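Local coordinates for protein bvu-3222 (PDB 3FYF), which is of unknown function but is a probably periplasmic bacterial protein of the DUF4251 family, built on a closed antiparallel beta barrel, at residues 84-88 and 98-102; 117-123 and 134-140; 130-135 and 147-152. All blocks are in the same frame, centred on the assembly; numbering follows the deposited sequence. Where two conformers were deposited one is given.

Contact 1: residues 84-88 and 98-102; sequences AFTNF and GGVTV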
loop_
_atom_site.group_PDB
_atom_site.type_symbol
_atom_site.label_atom_id
_atom_site.label_comp_id
_atom_site.label_asym_id
_atom_site.label_seq_id
_atom_site.Cartn_x
_atom_site.Cartn_y
_atom_site.Cartn_z
ATOM N N ALA B 84 -11.092 10.139 6.960
ATOM C CA ALA B 84 -12.354 10.525 6.327
ATOM C C ALA B 84 -13.466 9.481 6.494
ATOM O O ALA B 84 -14.566 9.646 5.957
ATOM C CB ALA B 84 -12.125 10.835 4.844
ATOM N N PHE B 85 -13.171 8.418 7.236
ATOM C CA PHE B 85 -14.165 7.393 7.533
ATOM C C PHE B 85 -14.616 7.469 8.987
ATOM O O PHE B 85 -13.978 8.121 9.813
ATOM C CB PHE B 85 -13.606 6.002 7.227
ATOM C CG PHE B 85 -12.836 5.928 5.940
ATOM C CD1 PHE B 85 -13.495 5.783 4.730
ATOM C CD2 PHE B 85 -11.452 6.002 5.939
ATOM C CE1 PHE B 85 -12.789 5.714 3.545
ATOM C CE2 PHE B 85 -10.741 5.933 4.756
ATOM C CZ PHE B 85 -11.411 5.789 3.557
ATOM N N THR B 86 -15.721 6.797 9.294
ATOM C CA THR B 86 -16.608 7.230 10.368
ATOM C C THR B 86 -16.273 6.524 11.678
ATOM O O THR B 86 -15.786 7.145 12.621
ATOM C CB THR B 86 -18.086 6.970 10.019
ATOM O OG1 THR B 86 -18.396 7.576 8.758
ATOM C CG2 THR B 86 -18.996 7.548 11.092
ATOM N N ASN B 87 -16.539 5.223 11.728
ATOM C CA ASN B 87 -15.930 4.355 12.729
ATOM C C ASN B 87 -14.887 3.422 12.124
ATOM O O ASN B 87 -15.000 2.200 12.224
ATOM C CB ASN B 87 -17.004 3.542 13.456
ATOM C CG ASN B 87 -17.034 3.820 14.946
ATOM O OD1 ASN B 87 -16.679 4.911 15.394
ATOM N ND2 ASN B 87 -17.461 2.833 15.724
ATOM N N PHE B 88 -13.869 4.005 11.498
ATOM C CA PHE B 88 -12.836 3.228 10.826
ATOM C C PHE B 88 -13.446 2.125 9.968
ATOM O O PHE B 88 -12.913 1.018 9.891
ATOM C CB PHE B 88 -11.869 2.625 11.848
ATOM C CG PHE B 88 -11.353 3.616 12.852
ATOM C CD1 PHE B 88 -10.205 4.348 12.595
ATOM C CD2 PHE B 88 -12.014 3.817 14.052
ATOM C CE1 PHE B 88 -9.727 5.260 13.516
ATOM C CE2 PHE B 88 -11.541 4.728 14.977
ATOM C CZ PHE B 88 -10.396 5.451 14.708
ATOM N N GLY B 98 -15.333 13.442 6.302
ATOM C CA GLY B 98 -16.209 13.438 7.468
ATOM C C GLY B 98 -16.187 12.107 8.193
ATOM O O GLY B 98 -17.050 11.253 7.971
ATOM N N GLY B 99 -15.197 11.937 9.067
ATOM C CA GLY B 99 -15.006 10.683 9.790
ATOM C C GLY B 99 -14.811 10.863 11.283
ATOM O O GLY B 99 -15.775 11.067 12.023
ATOM N N VAL B 100 -13.559 10.771 11.721
ATOM C CA VAL B 100 -13.201 10.988 13.124
ATOM C C VAL B 100 -11.915 11.786 13.276
ATOM O O VAL B 100 -11.005 11.689 12.449
ATOM C CB VAL B 100 -13.052 9.665 13.922
ATOM C CG1 VAL B 100 -14.373 9.270 14.581
ATOM C CG2 VAL B 100 -12.498 8.552 13.044
ATOM N N THR B 101 -11.863 12.576 14.345
ATOM C CA THR B 101 -10.669 13.310 14.730
ATOM C C THR B 101 -10.319 12.925 16.161
ATOM O O THR B 101 -10.915 13.428 17.116
ATOM C CB THR B 101 -10.869 14.838 14.621
ATOM O OG1 THR B 101 -11.371 15.169 13.321
ATOM C CG2 THR B 101 -9.552 15.575 14.854
ATOM N N VAL B 102 -9.369 12.005 16.294
ATOM C CA VAL B 102 -8.851 11.604 17.594
ATOM C C VAL B 102 -7.691 12.537 17.929
ATOM O O VAL B 102 -6.562 12.317 17.494
ATOM C CB VAL B 102 -8.384 10.118 17.607
ATOM C CG1 VAL B 102 -8.122 9.640 19.028
ATOM C CG2 VAL B 102 -9.407 9.217 16.930
#

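Contact 2: residues 117-123 and 134-140; sequences GNVYYNY and VSIVLTG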
loop_
_atom_site.group_PDB
_atom_site.type_symbol
_atom_site.label_atom_id
_atom_site.label_comp_id
_atom_site.label_asym_id
_atom_site.label_seq_id
_atom_site.Cartn_x
_atom_site.Cartn_y
_atom_site.Cartn_z
ATOM N N GLY B 117 17.521 -1.575 10.513
ATOM C CA GLY B 117 17.137 -0.182 10.660
ATOM C C GLY B 117 15.671 0.114 10.418
ATOM O O GLY B 117 15.317 1.264 10.189
ATOM N N ASN B 118 14.816 -0.912 10.465
ATOM C CA ASN B 118 13.360 -0.704 10.500
ATOM C C ASN B 118 12.968 -0.260 11.895
ATOM O O ASN B 118 13.393 -0.869 12.877
ATOM C CB ASN B 118 12.587 -1.980 10.151
ATOM C CG ASN B 118 13.020 -2.594 8.845
ATOM O OD1 ASN B 118 13.052 -1.929 7.808
ATOM N ND2 ASN B 118 13.332 -3.885 8.879
ATOM N N VAL B 119 12.157 0.787 11.985
ATOM C CA VAL B 119 11.822 1.399 13.279
ATOM C C VAL B 119 10.385 1.096 13.701
ATOM O O VAL B 119 9.456 1.217 12.912
ATOM C CB VAL B 119 12.065 2.919 13.256
ATOM C CG1 VAL B 119 11.705 3.583 14.601
ATOM C CG2 VAL B 119 13.501 3.191 12.898
ATOM N N TYR B 120 10.229 0.700 14.957
ATOM C CA TYR B 120 8.939 0.355 15.518
ATOM C C TYR B 120 8.593 1.376 16.594
ATOM O O TYR B 120 9.152 1.356 17.689
ATOM C CB TYR B 120 8.965 -1.091 16.043
ATOM C CG TYR B 120 9.235 -2.091 14.930
ATOM C CD1 TYR B 120 8.185 -2.737 14.280
ATOM C CD2 TYR B 120 10.536 -2.358 14.498
ATOM C CE1 TYR B 120 8.427 -3.640 13.242
ATOM C CE2 TYR B 120 10.784 -3.252 13.455
ATOM C CZ TYR B 120 9.731 -3.884 12.836
ATOM O OH TYR B 120 9.987 -4.769 11.814
ATOM N N TYR B 121 7.685 2.282 16.245
ATOM C CA TYR B 121 7.307 3.414 17.088
ATOM C C TYR B 121 5.864 3.241 17.556
ATOM O O TYR B 121 4.925 3.277 16.744
ATOM C CB TYR B 121 7.460 4.707 16.283
ATOM C CG TYR B 121 7.379 5.995 17.074
ATOM C CD1 TYR B 121 6.158 6.634 17.280
ATOM C CD2 TYR B 121 8.531 6.600 17.577
ATOM C CE1 TYR B 121 6.084 7.828 17.987
ATOM C CE2 TYR B 121 8.464 7.796 18.288
ATOM C CZ TYR B 121 7.238 8.403 18.486
ATOM O OH TYR B 121 7.151 9.584 19.185
ATOM N N ASN B 122 5.691 3.040 18.864
ATOM C CA ASN B 122 4.377 2.787 19.459
ATOM C C ASN B 122 4.002 3.884 20.457
ATOM O O ASN B 122 4.880 4.423 21.131
ATOM C CB ASN B 122 4.350 1.424 20.169
ATOM C CG ASN B 122 4.443 0.232 19.210
ATOM O OD1 ASN B 122 4.587 -0.906 19.644
ATOM N ND2 ASN B 122 4.348 0.485 17.921
ATOM N N TYR B 123 2.708 4.199 20.547
ATOM C CA TYR B 123 2.187 5.192 21.502
ATOM C C TYR B 123 0.661 5.155 21.651
ATOM O O TYR B 123 -0.044 4.532 20.855
ATOM C CB TYR B 123 2.646 6.621 21.151
ATOM C CG TYR B 123 2.165 7.147 19.812
ATOM C CD1 TYR B 123 2.865 6.864 18.641
ATOM C CD2 TYR B 123 1.023 7.940 19.716
ATOM C CE1 TYR B 123 2.447 7.348 17.412
ATOM C CE2 TYR B 123 0.594 8.429 18.490
ATOM C CZ TYR B 123 1.314 8.128 17.341
ATOM O OH TYR B 123 0.900 8.602 16.118
ATOM N N VAL B 134 -1.526 3.408 18.831
ATOM C CA VAL B 134 -1.002 3.604 17.495
ATOM C C VAL B 134 0.297 2.823 17.367
ATOM O O VAL B 134 1.124 2.823 18.284
ATOM C CB VAL B 134 -0.722 5.110 17.231
ATOM C CG1 VAL B 134 -0.214 5.332 15.827
ATOM C CG2 VAL B 134 -1.974 5.957 17.469
ATOM N N SER B 135 0.462 2.145 16.234
ATOM C CA SER B 135 1.673 1.392 15.957
ATOM C C SER B 135 2.218 1.743 14.572
ATOM O O SER B 135 1.569 1.490 13.560
ATOM C CB SER B 135 1.404 -0.110 16.093
ATOM O OG SER B 135 2.608 -0.845 16.126
ATOM N N ILE B 136 3.402 2.351 14.548
ATOM C CA ILE B 136 4.059 2.758 13.314
ATOM C C ILE B 136 5.246 1.840 13.040
ATOM O O ILE B 136 6.055 1.576 13.923
ATOM C CB ILE B 136 4.550 4.243 13.362
ATOM C CG1 ILE B 136 3.377 5.207 13.574
ATOM C CG2 ILE B 136 5.327 4.611 12.084
ATOM C CD1 ILE B 136 3.784 6.661 13.890
ATOM N N VAL B 137 5.330 1.342 11.812
ATOM C CA VAL B 137 6.519 0.644 11.354
ATOM C C VAL B 137 7.091 1.489 10.225
ATOM O O VAL B 137 6.406 1.722 9.230
ATOM C CB VAL B 137 6.187 -0.775 10.837
ATOM C CG1 VAL B 137 7.453 -1.467 10.361
ATOM C CG2 VAL B 137 5.476 -1.616 11.940
ATOM N N LEU B 138 8.327 1.957 10.395
ATOM C CA LEU B 138 9.051 2.704 9.358
ATOM C C LEU B 138 10.067 1.793 8.665
ATOM O O LEU B 138 10.908 1.186 9.322
ATOM C CB LEU B 138 9.754 3.926 9.971
ATOM C CG LEU B 138 10.839 4.708 9.216
ATOM C CD1 LEU B 138 10.263 5.485 8.043
ATOM C CD2 LEU B 138 11.538 5.662 10.168
ATOM N N THR B 139 9.977 1.700 7.340
ATOM C CA THR B 139 10.896 0.884 6.551
ATOM C C THR B 139 12.291 1.529 6.510
ATOM O O THR B 139 12.425 2.691 6.143
ATOM C CB THR B 139 10.350 0.667 5.116
ATOM O OG1 THR B 139 9.011 0.163 5.176
ATOM C CG2 THR B 139 11.215 -0.309 4.339
ATOM N N GLY B 140 13.311 0.763 6.894
ATOM C CA GLY B 140 14.693 1.244 6.938
ATOM C C GLY B 140 15.247 1.690 5.598
ATOM O O GLY B 140 15.026 1.034 4.576
HETATM O O HOH W 1 5.333 -0.525 15.683
#

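Contact 3: residues 130-135 and 147-152; sequences VSATVS and VTINPN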
loop_
_atom_site.group_PDB
_atom_site.type_symbol
_atom_site.label_atom_id
_atom_site.label_comp_id
_atom_site.label_asym_id
_atom_site.label_seq_id
_atom_site.Cartn_x
_atom_site.Cartn_y
_atom_site.Cartn_z
ATOM N N VAL B 130 -13.070 9.332 21.952
ATOM C CA VAL B 130 -12.418 8.032 21.779
ATOM C C VAL B 130 -10.901 8.069 22.012
ATOM O O VAL B 130 -10.243 9.090 21.775
ATOM C CB VAL B 130 -12.753 7.388 20.392
ATOM C CG1 VAL B 130 -14.253 7.112 20.269
ATOM C CG2 VAL B 130 -12.278 8.264 19.233
ATOM N N SER B 131 -10.374 6.944 22.494
ATOM C CA SER B 131 -8.942 6.774 22.730
ATOM C C SER B 131 -8.370 5.735 21.766
ATOM O O SER B 131 -9.114 4.930 21.205
ATOM C CB SER B 131 -8.691 6.349 24.178
ATOM O OG SER B 131 -9.361 5.134 24.477
ATOM N N ALA B 132 -7.049 5.745 21.579
ATOM C CA ALA B 132 -6.404 4.812 20.645
ATOM C C ALA B 132 -4.954 4.472 20.984
ATOM O O ALA B 132 -4.230 5.276 21.560
ATOM C CB ALA B 132 -6.494 5.343 19.202
ATOM N N THR B 133 -4.546 3.261 20.627
ATOM C CA THR B 133 -3.130 2.935 20.559
ATOM C C THR B 133 -2.707 2.866 19.093
ATOM O O THR B 133 -3.434 2.359 18.239
ATOM C CB THR B 133 -2.766 1.639 21.302
ATOM O OG1 THR B 133 -3.620 0.571 20.874
ATOM C CG2 THR B 133 -2.902 1.837 22.810
ATOM N N VAL B 134 -1.526 3.408 18.831
ATOM C CA VAL B 134 -1.002 3.604 17.495
ATOM C C VAL B 134 0.297 2.823 17.367
ATOM O O VAL B 134 1.124 2.823 18.284
ATOM C CB VAL B 134 -0.722 5.110 17.231
ATOM C CG1 VAL B 134 -0.214 5.332 15.827
ATOM C CG2 VAL B 134 -1.974 5.957 17.469
ATOM N N SER B 135 0.462 2.145 16.234
ATOM C CA SER B 135 1.673 1.392 15.957
ATOM C C SER B 135 2.218 1.743 14.572
ATOM O O SER B 135 1.569 1.490 13.560
ATOM C CB SER B 135 1.404 -0.110 16.093
ATOM O OG SER B 135 2.608 -0.845 16.126
ATOM N N VAL B 147 0.998 2.799 9.565
ATOM C CA VAL B 147 0.456 3.168 10.880
ATOM C C VAL B 147 -0.806 2.372 11.156
ATOM O O VAL B 147 -1.790 2.545 10.455
ATOM C CB VAL B 147 0.066 4.664 10.940
ATOM C CG1 VAL B 147 -0.386 5.039 12.331
ATOM C CG2 VAL B 147 1.212 5.529 10.551
ATOM N N THR B 148 -0.791 1.516 12.177
ATOM C CA THR B 148 -1.990 0.758 12.544
ATOM C C THR B 148 -2.639 1.370 13.798
ATOM O O THR B 148 -1.974 1.590 14.811
ATOM C CB THR B 148 -1.687 -0.755 12.725
ATOM O OG1 THR B 148 -1.102 -1.281 11.526
ATOM C CG2 THR B 148 -2.948 -1.544 13.010
ATOM N N ILE B 149 -3.938 1.647 13.702
ATOM C CA ILE B 149 -4.703 2.296 14.761
ATOM C C ILE B 149 -5.725 1.338 15.398
ATOM O O ILE B 149 -6.527 0.713 14.708
ATOM C CB ILE B 149 -5.402 3.576 14.223
ATOM C CG1 ILE B 149 -4.354 4.571 13.706
ATOM C CG2 ILE B 149 -6.265 4.233 15.302
ATOM C CD1 ILE B 149 -4.784 5.321 12.458
ATOM N N ASN B 150 -5.670 1.240 16.722
ATOM C CA ASN B 150 -6.602 0.441 17.519
ATOM C C ASN B 150 -7.451 1.347 18.450
ATOM O O ASN B 150 -6.986 1.740 19.515
ATOM C CB ASN B 150 -5.791 -0.589 18.322
ATOM C CG ASN B 150 -6.653 -1.492 19.204
ATOM O OD1 ASN B 150 -7.848 -1.265 19.400
ATOM N ND2 ASN B 150 -6.031 -2.533 19.742
ATOM N N PRO B 151 -8.695 1.672 18.051
ATOM C CA PRO B 151 -9.540 2.545 18.871
ATOM C C PRO B 151 -10.314 1.831 19.992
ATOM O O PRO B 151 -10.899 0.775 19.773
ATOM C CB PRO B 151 -10.504 3.149 17.850
ATOM C CG PRO B 151 -10.642 2.109 16.804
ATOM C CD PRO B 151 -9.369 1.287 16.798
ATOM N N ASN B 152 -10.295 2.423 21.186
ATOM C CA ASN B 152 -11.057 1.939 22.350
ATOM C C ASN B 152 -10.894 0.448 22.639
ATOM O O ASN B 152 -11.878 -0.242 22.906
ATOM C CB ASN B 152 -12.540 2.286 22.199
ATOM C CG ASN B 152 -12.759 3.727 21.785
ATOM O OD1 ASN B 152 -12.347 4.662 22.478
ATOM N ND2 ASN B 152 -13.407 3.912 20.646
HETATM O O HOH W 2 1.718 -0.503 11.298
#

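Contact 1: residues 84-88 and 98-102
Phe88 and Val100 meet where a long loop closes onto the start of the strand it leads into. The loop links strand 78-83 to strand 100-113, which are antiparallel neighbours, so this is a beta hairpin with a long connection. Val100 CG2 sits over one face of the Phe88 ring, nearer its rim than its middle, with Phe88 CZ the closest ring atom at 4.1 Å. The second branch of Val100 turns to the loop backbone: Val100 CG1 lies 3.2 Å from Thr86 O. The Phe88 and Val100 side chains cross at about a right angle. Val102 CG2 lies at the edge of the same ring, 4.5 Å from Phe88 CZ. The ring gets there because Phe88 CG stands anti to its own carbonyl carbon (chi1 -49°). No hydrogen bond joins the two segments. The backbones of 84-86 and 98-99 also run close together, but the model is too tight here for the detail to be relied on. Further out, Phe88 also packs on Ile149 and Pro151 of strand 144-151, which ties the loop to the sheet. On the strand side, Val102 pairs through its backbone with Ile81. Phe85 points away from 98-102 at its CB, and its ring meets that of Phe57 edge-to-face. Beside it, the backbone N of Ala84 donates to Asn70 OD1.

Contact 2: residues 117-123 and 134-140
Tyr123 packs flat on Val134 because its CG takes the crowded position between backbone N and carbonyl carbon (chi1 63°). This folds the ring back across the neighbouring strand. Val134 CB then lies over one face, 3.8 Å from the ring centroid, in a CH-pi contact. Val134 CG1 reaches Tyr123 CZ at 3.5 Å. Ile136 CD1 comes to the edge of the same ring, in its plane, 3.8 Å from Tyr123 CE1. With an alanine here in place of the tyrosine, Val134 would probably lose the ring that lies over it, and Ile136 CD1 its neighbour at the ring edge. Asn122 CG is anti to the carbonyl carbon (chi1 -68°), which brings ND2 over the backbone. There ND2 donates to Tyr121 O at 3.1 Å, from above the carbonyl plane. Tyr121 O also accepts from Ile136 N, on the same face of that plane. A water accepts from Asn122 ND2 at 2.6 Å and donates to Ile136 O.

The strands form an antiparallel hairpin, 166° between their directions. Val119, Tyr121 and Tyr123 exchange paired backbone bonds with Leu138, Ile136 and Val134. Asn118 OD1 extends the ladder by accepting from Gly140 N at 2.9 Å, while Asn118 ND2 donates to Asp114 OD2 and to Asn91 OD1 of the second subunit. On the side of the sheet that carries Tyr120 and Val137, Val137 CG1 lies 3.7 Å from Tyr120 CE1, and Asn59 and Gly60 of the second subunit pack on this pair. The opposite face carries Val119, Tyr121 and Leu138, which pack on Leu43 of helix 27-44. Strand 100-113 pairs along the outer side of 119-123, strand 144-151 along that of 134-138.

Contact 3: residues 130-135 and 147-152
Residues Thr133 and Ser135 exchange paired backbone hydrogen bonds with Asn150 and Thr148, and the two strands run antiparallel at 165° with axes 4.7 Å apart. Between these pairs, Val134 faces Ile149 and Ala132 faces Pro151 in non-hydrogen-bonded positions. Val134 CG1 meets Val147 CG1 at 3.5 Å, with the side chains crossing at a slant. Ala132 CB touches Ile149 CG2 at 4.1 Å. The pair is a beta hairpin in the closed antiparallel barrel, and this apolar face turns to the barrel interior, where it meets Ile81 of strand 78-83 and Val72 of strand 71-75. On the other face Thr133 OG1 rests 3.5 Å from Asn150 CB. Asn150 OD1 accepts from Gly155 N. A water donates to Ser135 O and is also hydrogen-bonded to Thr148 OG1, which bonds Thr159 OG1 as well. At the open end of the hairpin, Asn152 continues the pairing. Asn152 N donates to Ser131 O at 2.8 Å. Asn152 CG lies anti to the carbonyl carbon (chi1 -47°), which turns Asn152 OD1 back to accept from Ser131 N at 3.0 Å, the donor well out of the carbonyl plane. The Asn152 side chain slants across Val130, with Asn152 ND2 3.3 Å from Val130 CG1.

Overall arrangement
All three contacts reach one antiparallel sheet, closed into a barrel; contact 1 does so through strand 100-113. Contact 1 closes first along the chain, while contacts 2 and 3 interlock because both use strand 132-138 and share Val134 and Ser135. Their centres are about 14 Å apart, and Ile136 packs against Val147 where they meet. Strands 119-126, 132-138 and 144-151 thus form three successive staves of the barrel wall. Contact 1 lies about 12 Å from contact 3, centre to centre, and touches it where Val102 packs against Val130. Contacts 1 and 2 are about 23 Å apart between centres and do not touch. The second subunit reaches only contact 2 of the three, so that part of the barrel also takes part in the dimer.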